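Local structure of D-glycero-beta-D-manno-heptose-1,7-bisphosphate 7-phosphatase (Mesorhizobium loti, 2O2X) at residues P11-E14 and P15-I19; M142-E145 and A146-L150; S92-A95 and A96-R100; S82-R86 and G87-W91. The protein removes the C-7 phosphate of D-glycero-beta-D-manno-heptose 1,7-bisphosphate, a magnesium-dependent step on the way to ADP-L-glycero-beta-D-manno-heptose. All coordinates share one frame; numbering follows the deposited sequence.

Contact 1 (P11-E14 and P15-I19); sequences PLTE and PGVWI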
# COMPACT_ATOMS: atom_id res chain seq x y z
N PRO A 11 -0.69 -5.35 16.43
CA PRO A 11 0.71 -5.56 16.04
C PRO A 11 1.50 -4.24 15.89
O PRO A 11 2.09 -3.94 14.85
CB PRO A 11 0.58 -6.29 14.73
CG PRO A 11 -0.64 -5.78 14.16
CD PRO A 11 -1.59 -5.57 15.29
N LEU A 12 1.55 -3.48 16.97
CA LEU A 12 2.28 -2.22 16.98
C LEU A 12 3.74 -2.44 17.26
O LEU A 12 4.09 -3.17 18.20
CB LEU A 12 1.70 -1.28 18.04
CG LEU A 12 0.23 -0.91 17.88
CD1 LEU A 12 -0.14 0.05 18.99
CD2 LEU A 12 -0.03 -0.30 16.52
N THR A 13 4.61 -1.82 16.48
CA THR A 13 6.03 -1.84 16.77
C THR A 13 6.42 -0.60 17.57
O THR A 13 7.48 -0.56 18.19
CB THR A 13 6.85 -1.92 15.49
OG1 THR A 13 6.51 -0.81 14.65
CG2 THR A 13 6.53 -3.22 14.75
N GLU A 14 5.57 0.41 17.54
CA GLU A 14 5.69 1.61 18.36
C GLU A 14 4.32 2.27 18.36
O GLU A 14 3.42 1.80 17.65
CB GLU A 14 6.80 2.54 17.86
CG GLU A 14 6.78 2.81 16.42
CD GLU A 14 7.91 3.75 16.00
OE1 GLU A 14 7.77 4.97 16.20
OE2 GLU A 14 8.92 3.28 15.46
N PRO A 15 4.10 3.31 19.19
CA PRO A 15 2.72 3.74 19.36
C PRO A 15 2.01 4.15 18.06
O PRO A 15 0.80 4.01 17.98
CB PRO A 15 2.84 4.94 20.29
CG PRO A 15 4.09 4.63 21.07
CD PRO A 15 5.02 4.05 20.10
N GLY A 16 2.76 4.60 17.06
CA GLY A 16 2.15 5.03 15.81
C GLY A 16 2.46 4.17 14.60
O GLY A 16 2.25 4.61 13.48
N VAL A 17 2.95 2.93 14.79
CA VAL A 17 3.29 2.06 13.67
C VAL A 17 2.76 0.66 13.86
O VAL A 17 3.05 -0.00 14.86
CB VAL A 17 4.79 2.00 13.40
CG1 VAL A 17 5.06 1.11 12.17
CG2 VAL A 17 5.38 3.38 13.22
N TRP A 18 2.02 0.19 12.86
CA TRP A 18 1.39 -1.12 12.81
C TRP A 18 2.04 -1.90 11.69
O TRP A 18 2.07 -1.41 10.55
CB TRP A 18 -0.09 -0.93 12.52
CG TRP A 18 -0.97 -2.13 12.25
CD1 TRP A 18 -0.92 -2.97 11.19
CD2 TRP A 18 -2.12 -2.52 13.00
NE1 TRP A 18 -1.91 -3.91 11.28
CE2 TRP A 18 -2.68 -3.65 12.37
CE3 TRP A 18 -2.72 -2.04 14.16
CZ2 TRP A 18 -3.80 -4.31 12.87
CZ3 TRP A 18 -3.83 -2.68 14.64
CH2 TRP A 18 -4.36 -3.80 14.01
N ILE A 19 2.53 -3.11 11.95
CA ILE A 19 3.14 -3.95 10.93
C ILE A 19 2.62 -5.37 11.12
O ILE A 19 2.79 -5.96 12.20
CB ILE A 19 4.66 -3.95 10.99
CG1 ILE A 19 5.20 -2.52 10.94
CG2 ILE A 19 5.23 -4.80 9.85
CD1 ILE A 19 6.71 -2.40 10.94

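Contact 2 (M142-E145 and A146-L150); sequences MLVE and AGKRL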
# COMPACT_ATOMS: atom_id res chain seq x y z
N MSE A 142 8.05 2.69 5.40
CA MSE A 142 7.21 1.47 5.39
C MSE A 142 7.64 0.54 4.25
O MSE A 142 7.53 -0.68 4.35
CB MSE A 142 5.71 1.81 5.24
CG MSE A 142 5.13 2.33 6.51
SE MSE A 142 3.20 2.60 6.43
CE MSE A 142 3.15 4.18 5.37
N LEU A 143 8.06 1.11 3.12
CA LEU A 143 8.53 0.31 2.00
C LEU A 143 9.85 -0.36 2.37
O LEU A 143 10.05 -1.54 2.11
CB LEU A 143 8.70 1.15 0.72
CG LEU A 143 7.43 1.65 0.01
CD1 LEU A 143 6.72 2.73 0.80
CD2 LEU A 143 7.79 2.12 -1.38
N VAL A 144 10.75 0.40 2.97
CA VAL A 144 12.06 -0.12 3.38
C VAL A 144 11.87 -1.24 4.42
O VAL A 144 12.49 -2.30 4.33
CB VAL A 144 12.96 1.03 3.89
CG1 VAL A 144 14.23 0.49 4.57
CG2 VAL A 144 13.29 1.96 2.77
N GLU A 145 10.97 -1.03 5.37
CA GLU A 145 10.71 -2.06 6.38
C GLU A 145 10.09 -3.32 5.79
O GLU A 145 10.50 -4.44 6.11
CB GLU A 145 9.82 -1.49 7.47
CG GLU A 145 9.55 -2.41 8.64
CD GLU A 145 10.79 -2.81 9.42
OE1 GLU A 145 11.80 -2.06 9.42
OE2 GLU A 145 10.74 -3.88 10.07
N ALA A 146 9.10 -3.17 4.91
CA ALA A 146 8.55 -4.34 4.22
C ALA A 146 9.65 -5.05 3.45
O ALA A 146 9.72 -6.30 3.43
CB ALA A 146 7.41 -3.89 3.27
N GLY A 147 10.53 -4.27 2.83
CA GLY A 147 11.68 -4.83 2.13
C GLY A 147 12.54 -5.70 3.02
O GLY A 147 12.92 -6.81 2.62
N LYS A 148 12.85 -5.21 4.22
CA LYS A 148 13.66 -6.00 5.16
C LYS A 148 12.94 -7.28 5.53
O LYS A 148 13.52 -8.38 5.49
CB LYS A 148 13.96 -5.19 6.41
CG LYS A 148 14.96 -4.10 6.16
CD LYS A 148 15.17 -3.22 7.40
CE LYS A 148 16.04 -2.00 7.06
NZ LYS A 148 16.00 -0.90 8.07
N ARG A 149 11.67 -7.16 5.87
CA ARG A 149 10.91 -8.28 6.39
C ARG A 149 10.67 -9.38 5.37
O ARG A 149 10.69 -10.57 5.73
CB ARG A 149 9.62 -7.81 7.03
CG ARG A 149 9.87 -7.02 8.30
CD ARG A 149 8.59 -6.50 8.90
NE ARG A 149 8.84 -5.80 10.15
CZ ARG A 149 8.34 -6.16 11.33
NH1 ARG A 149 7.51 -7.17 11.44
NH2 ARG A 149 8.65 -5.44 12.39
N LEU A 150 10.42 -9.01 4.12
CA LEU A 150 10.14 -9.99 3.07
C LEU A 150 11.33 -10.22 2.13
O LEU A 150 11.20 -10.91 1.12
CB LEU A 150 8.92 -9.54 2.24
CG LEU A 150 7.60 -9.49 3.00
CD1 LEU A 150 6.49 -8.89 2.15
CD2 LEU A 150 7.18 -10.88 3.50
O HOH W 1 13.28 -0.28 8.09
O HOH W 2 10.10 -2.70 12.89

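Contact 3 (S92-A95 and A96-R100); sequences SAFA and AVNGR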
# COMPACT_ATOMS: atom_id res chain seq x y z
N SER A 92 -7.93 0.37 17.32
CA SER A 92 -9.00 -0.63 17.29
C SER A 92 -9.95 -0.44 16.11
O SER A 92 -10.36 -1.39 15.46
CB SER A 92 -9.76 -0.62 18.61
OG SER A 92 -8.93 -1.17 19.60
N ALA A 93 -10.25 0.82 15.81
CA ALA A 93 -11.04 1.12 14.63
C ALA A 93 -10.29 0.73 13.35
O ALA A 93 -10.88 0.17 12.42
CB ALA A 93 -11.43 2.56 14.60
N PHE A 94 -8.99 1.04 13.29
CA PHE A 94 -8.19 0.62 12.14
C PHE A 94 -8.28 -0.90 11.98
O PHE A 94 -8.44 -1.43 10.87
CB PHE A 94 -6.71 1.03 12.29
CG PHE A 94 -5.84 0.49 11.19
CD1 PHE A 94 -5.84 1.09 9.93
CD2 PHE A 94 -5.09 -0.65 11.35
CE1 PHE A 94 -5.07 0.61 8.92
CE2 PHE A 94 -4.34 -1.16 10.34
CZ PHE A 94 -4.32 -0.53 9.12
N ALA A 95 -8.16 -1.64 13.08
CA ALA A 95 -8.22 -3.09 12.98
C ALA A 95 -9.54 -3.57 12.37
O ALA A 95 -9.57 -4.44 11.50
CB ALA A 95 -8.00 -3.74 14.37
N ALA A 96 -10.64 -3.00 12.84
CA ALA A 96 -11.96 -3.35 12.32
C ALA A 96 -12.15 -2.98 10.83
O ALA A 96 -12.67 -3.76 10.04
CB ALA A 96 -13.03 -2.69 13.15
N VAL A 97 -11.74 -1.77 10.49
CA VAL A 97 -11.89 -1.28 9.12
C VAL A 97 -10.98 -2.06 8.18
O VAL A 97 -11.41 -2.49 7.09
CB VAL A 97 -11.59 0.23 9.05
CG1 VAL A 97 -11.44 0.72 7.60
CG2 VAL A 97 -12.68 1.00 9.75
N ASN A 98 -9.72 -2.21 8.56
CA ASN A 98 -8.78 -2.93 7.72
C ASN A 98 -9.20 -4.39 7.56
O ASN A 98 -9.10 -4.96 6.47
CB ASN A 98 -7.33 -2.84 8.25
CG ASN A 98 -6.33 -2.99 7.14
OD1 ASN A 98 -6.29 -2.12 6.24
ND2 ASN A 98 -5.57 -4.08 7.12
N GLY A 99 -9.68 -5.00 8.64
CA GLY A 99 -10.21 -6.34 8.54
C GLY A 99 -11.36 -6.46 7.56
O GLY A 99 -11.45 -7.42 6.81
N ARG A 100 -12.24 -5.46 7.56
CA ARG A 100 -13.36 -5.43 6.62
C ARG A 100 -12.87 -5.32 5.16
O ARG A 100 -13.38 -5.99 4.26
CB ARG A 100 -14.36 -4.31 6.98
CG ARG A 100 -15.51 -4.17 6.02
CD ARG A 100 -16.32 -5.42 5.93
NE ARG A 100 -17.56 -5.23 5.17
CZ ARG A 100 -18.34 -6.23 4.77
NH1 ARG A 100 -18.03 -7.49 5.03
NH2 ARG A 100 -19.44 -5.97 4.08

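Contact 4 (S82-R86 and G87-W91); sequences SGIAR and GYFGW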
# COMPACT_ATOMS: atom_id res chain seq x y z
N SER A 82 -3.46 9.12 9.54
CA SER A 82 -3.27 10.31 10.38
C SER A 82 -4.44 10.57 11.30
O SER A 82 -4.27 11.25 12.31
CB SER A 82 -3.04 11.54 9.52
OG SER A 82 -4.22 11.92 8.84
N GLY A 83 -5.61 10.03 10.99
CA GLY A 83 -6.77 10.24 11.84
C GLY A 83 -6.52 9.74 13.25
O GLY A 83 -7.15 10.22 14.19
N ILE A 84 -5.62 8.77 13.41
CA ILE A 84 -5.28 8.24 14.72
C ILE A 84 -4.56 9.30 15.56
O ILE A 84 -4.96 9.55 16.69
CB ILE A 84 -4.49 6.89 14.60
CG1 ILE A 84 -5.40 5.85 13.94
CG2 ILE A 84 -4.03 6.41 15.96
CD1 ILE A 84 -4.74 4.55 13.59
N ALA A 85 -3.54 9.95 15.01
CA ALA A 85 -2.86 11.03 15.72
C ALA A 85 -3.79 12.19 16.03
O ALA A 85 -3.59 12.91 17.02
CB ALA A 85 -1.68 11.53 14.93
N ARG A 86 -4.76 12.39 15.15
CA ARG A 86 -5.69 13.53 15.26
C ARG A 86 -6.88 13.25 16.16
O ARG A 86 -7.71 14.13 16.38
CB ARG A 86 -6.14 13.92 13.87
CG ARG A 86 -4.95 14.31 13.01
CD ARG A 86 -5.27 14.42 11.57
NE ARG A 86 -5.64 15.78 11.25
CZ ARG A 86 -5.46 16.32 10.05
NH1 ARG A 86 -4.95 15.60 9.04
NH2 ARG A 86 -5.81 17.58 9.86
N GLY A 87 -6.98 12.04 16.67
CA GLY A 87 -8.05 11.70 17.64
C GLY A 87 -9.38 11.35 17.01
O GLY A 87 -10.40 11.13 17.71
N TYR A 88 -9.40 11.23 15.70
CA TYR A 88 -10.62 10.89 15.01
C TYR A 88 -11.02 9.44 15.23
O TYR A 88 -12.18 9.08 15.07
CB TYR A 88 -10.45 11.14 13.50
CG TYR A 88 -10.09 12.55 13.09
CD1 TYR A 88 -10.44 13.65 13.85
CD2 TYR A 88 -9.42 12.76 11.91
CE1 TYR A 88 -10.09 14.93 13.48
CE2 TYR A 88 -9.09 14.04 11.50
CZ TYR A 88 -9.43 15.12 12.29
OH TYR A 88 -9.07 16.41 11.88
N PHE A 89 -10.02 8.61 15.51
CA PHE A 89 -10.21 7.18 15.82
C PHE A 89 -8.87 6.62 16.33
O PHE A 89 -7.88 7.33 16.43
CB PHE A 89 -10.80 6.38 14.65
CG PHE A 89 -9.97 6.45 13.38
CD1 PHE A 89 -10.18 7.47 12.48
CD2 PHE A 89 -9.07 5.46 13.06
CE1 PHE A 89 -9.43 7.54 11.31
CE2 PHE A 89 -8.32 5.51 11.89
CZ PHE A 89 -8.50 6.57 11.01
N GLY A 90 -8.88 5.34 16.70
CA GLY A 90 -7.70 4.65 17.20
C GLY A 90 -7.38 3.38 16.46
O GLY A 90 -8.00 3.03 15.44
N TRP A 91 -6.38 2.67 16.96
CA TRP A 91 -5.94 1.44 16.35
C TRP A 91 -7.00 0.36 16.35
O TRP A 91 -6.98 -0.49 15.49
CB TRP A 91 -4.64 0.92 16.95
CG TRP A 91 -3.44 1.71 16.50
CD1 TRP A 91 -2.60 2.40 17.30
CD2 TRP A 91 -2.93 1.84 15.16
NE1 TRP A 91 -1.60 2.99 16.55
CE2 TRP A 91 -1.77 2.65 15.23
CE3 TRP A 91 -3.34 1.35 13.91
CZ2 TRP A 91 -1.00 2.98 14.10
CZ3 TRP A 91 -2.59 1.69 12.78
CH2 TRP A 91 -1.43 2.50 12.89
O HOH W 3 -6.36 8.22 18.64

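Contact 1 (P11-E14 and P15-I19)
The P11 ring lies over one face of the W18 indole. Its CD stands 3.4 Å from the centroid of the six-membered ring and 9° off the normal, a CH-pi contact, while P11 CG comes within 3.5 Å of W18 CE2. L12 CD2 reaches W18 CE3 obliquely at 4.0 Å. Away from this face, T13 and E14 flank V17: E14 CG touches V17 CG2 at 3.5 Å, and the chi1 of 48° that sets CG between the backbone N and carbonyl carbon turns it there. The carboxylate of E14 extends past V17 to a hydrogen bond with Y120.

Backbone bonds fix the hairpin. I19 N donates to P11 O at 3.0 Å and T13 N to V17 O at 2.9 Å; V17 N closes the type I turn E14-V17 on E14 O at 3.1 Å. The pairing slips by one residue between the bridges L12-W18 and E14-V17, a beta bulge. This antiparallel hairpin forms one margin of the mixed sheet, with 12-14 outermost and 17-21 next to strand 114-118. W18 faces helix 91-107, meeting F94 edge-to-face, whereas T13 and I19 face helix 141-150.

Contact 2 (M142-E145 and A146-L150)
E145 reaches R149 because its CG stands anti to the backbone N (chi1 -176°) and the chain then bends at chi2 (62°), carrying the carboxylate along the helix toward the next turn. The R149 chain runs extended from CG to NE and meets it there. R149 NE donates to E145 OE2 at 2.7 Å with an N-H...O angle of 166°, a salt bridge that uses the anti lone pair of OE2. The oxygen lies close to the guanidinium plane, though the carboxylate plane is turned well away from it. One water accepts from R149 NH2 and donates weakly to the same OE2.

The other carboxylate oxygen serves K148 indirectly. E145 OE1 and K148 NZ are 4.6 Å apart, and a second water spans them, donating to OE1 at 2.7 Å and accepting from NZ at 2.8 Å. K148 CE also runs alongside V144 CG1 at 4.0 Å. Helical backbone bonds, from A146 N to M142 O (3.0 Å) through R149 N to E145 O, put E145 and R149 one turn apart. Helix 141-150 lays M142, a selenomethionine here, and A146 on strands 75-80 and 114-118, while E145 and R149 pack against I19 of strand 17-21.

Contact 3 (S92-A95 and A96-R100)
The side-chain interaction that distinguishes this turn is CH-pi: N98 CB sits over one face of the F94 ring, 4.1 Å from its centroid and 18° off the normal, displaced toward the rim. F94 and N98 run alongside each other in the same direction, with ring and amide planes 15° apart, so the amide follows the ring nearly flat and N98 CG comes 3.7 Å from F94 CZ. With CG anti to the backbone N in both residues, less exactly in N98 (chi1 -153°), these side chains leave the same side of the helix one turn apart.

Polar contacts are backbone bonds from N of residue i+4 to O of residue i: A96 N to S92 O, V97 N to A93 O at 2.9 Å, N98 N to F94 O at 2.8 Å and G99 N to A95 O at 2.9 Å. The polar end of N98 looks outside the turn, where OD1 accepts from R38 NH1; R38 probably binds substrate, which would make N98 a second-shell residue. In packing, V97 CG2 touches A93 O at 3.3 Å. Around this turn of helix 91-107, F94 packs on V115 and A117 of strand 114-118, N98 on V115, and V97 touches the loop residue I55.

Contact 4 (S82-R86 and G87-W91)
Apolar contacts centre on I84, which meets F89 and W91 with different atoms. Its CD1 stands over the six-membered ring of W91, 3.5 Å from the centroid and 13° off the normal, a CH-pi contact, while CG1 touches F89 CE2 at 3.6 Å. F89 CG lies between its backbone N and carbonyl carbon (chi1 58°), which turns the ring back against the short helix so that one face takes G83 C, offset toward the rim, and I84 N. A second CH-pi contact puts R86 CB over the centre of the Y88 ring, 3.8 Å from the centroid. Beyond it the R86 chain runs alongside the ring, with NE 3.5 Å from Y88 OH.

Backbone bonds end the helix. Y88 N donates to G83 O at 2.9 Å, in the carbonyl plane, and G87 N reaches I84 O at 3.2 Å from well above the I84 carbonyl plane. With its positive phi of 83°, G87 completes a Schellman motif. I84 CA also directs its hydrogen at F89 O, the carbon and oxygen 3.2 Å apart.

One water donates to both I84 O and F89 O, joining the helix to the returning chain. G90 then takes the N-cap position of helix 91-107, and W91 NE1 donates to P15 O. The corner begins at S82, which probably binds substrate, and the Y88 ring meets Y48, another probable substrate-binding residue, edge-to-face. The chemistry implies a corner held by two backbone bonds, a shared water and side chains laid on ring faces.

From the N terminus, contact 1 closes the hairpin 12-14/17-21 at the margin of the sheet. Contact 4 follows, turning the chain from helix 82-85 into helix 91-107, and contact 3 takes up the first turns of that helix. Contact 2 comes last, in helix 141-150. All four are local and in series, so none nests in or crosses another. Contact 1 touches the other three: W18 packs on F94 of contact 3 and W91 of contact 4, and I19 CD1 meets E145 CG of contact 2 at 3.7 Å. Contacts 3 and 4 also touch, F94 CB meeting I84 CD1 at 4.2 Å. The helices of contacts 2 and 3 both pack on the hairpin and on strand 114-118.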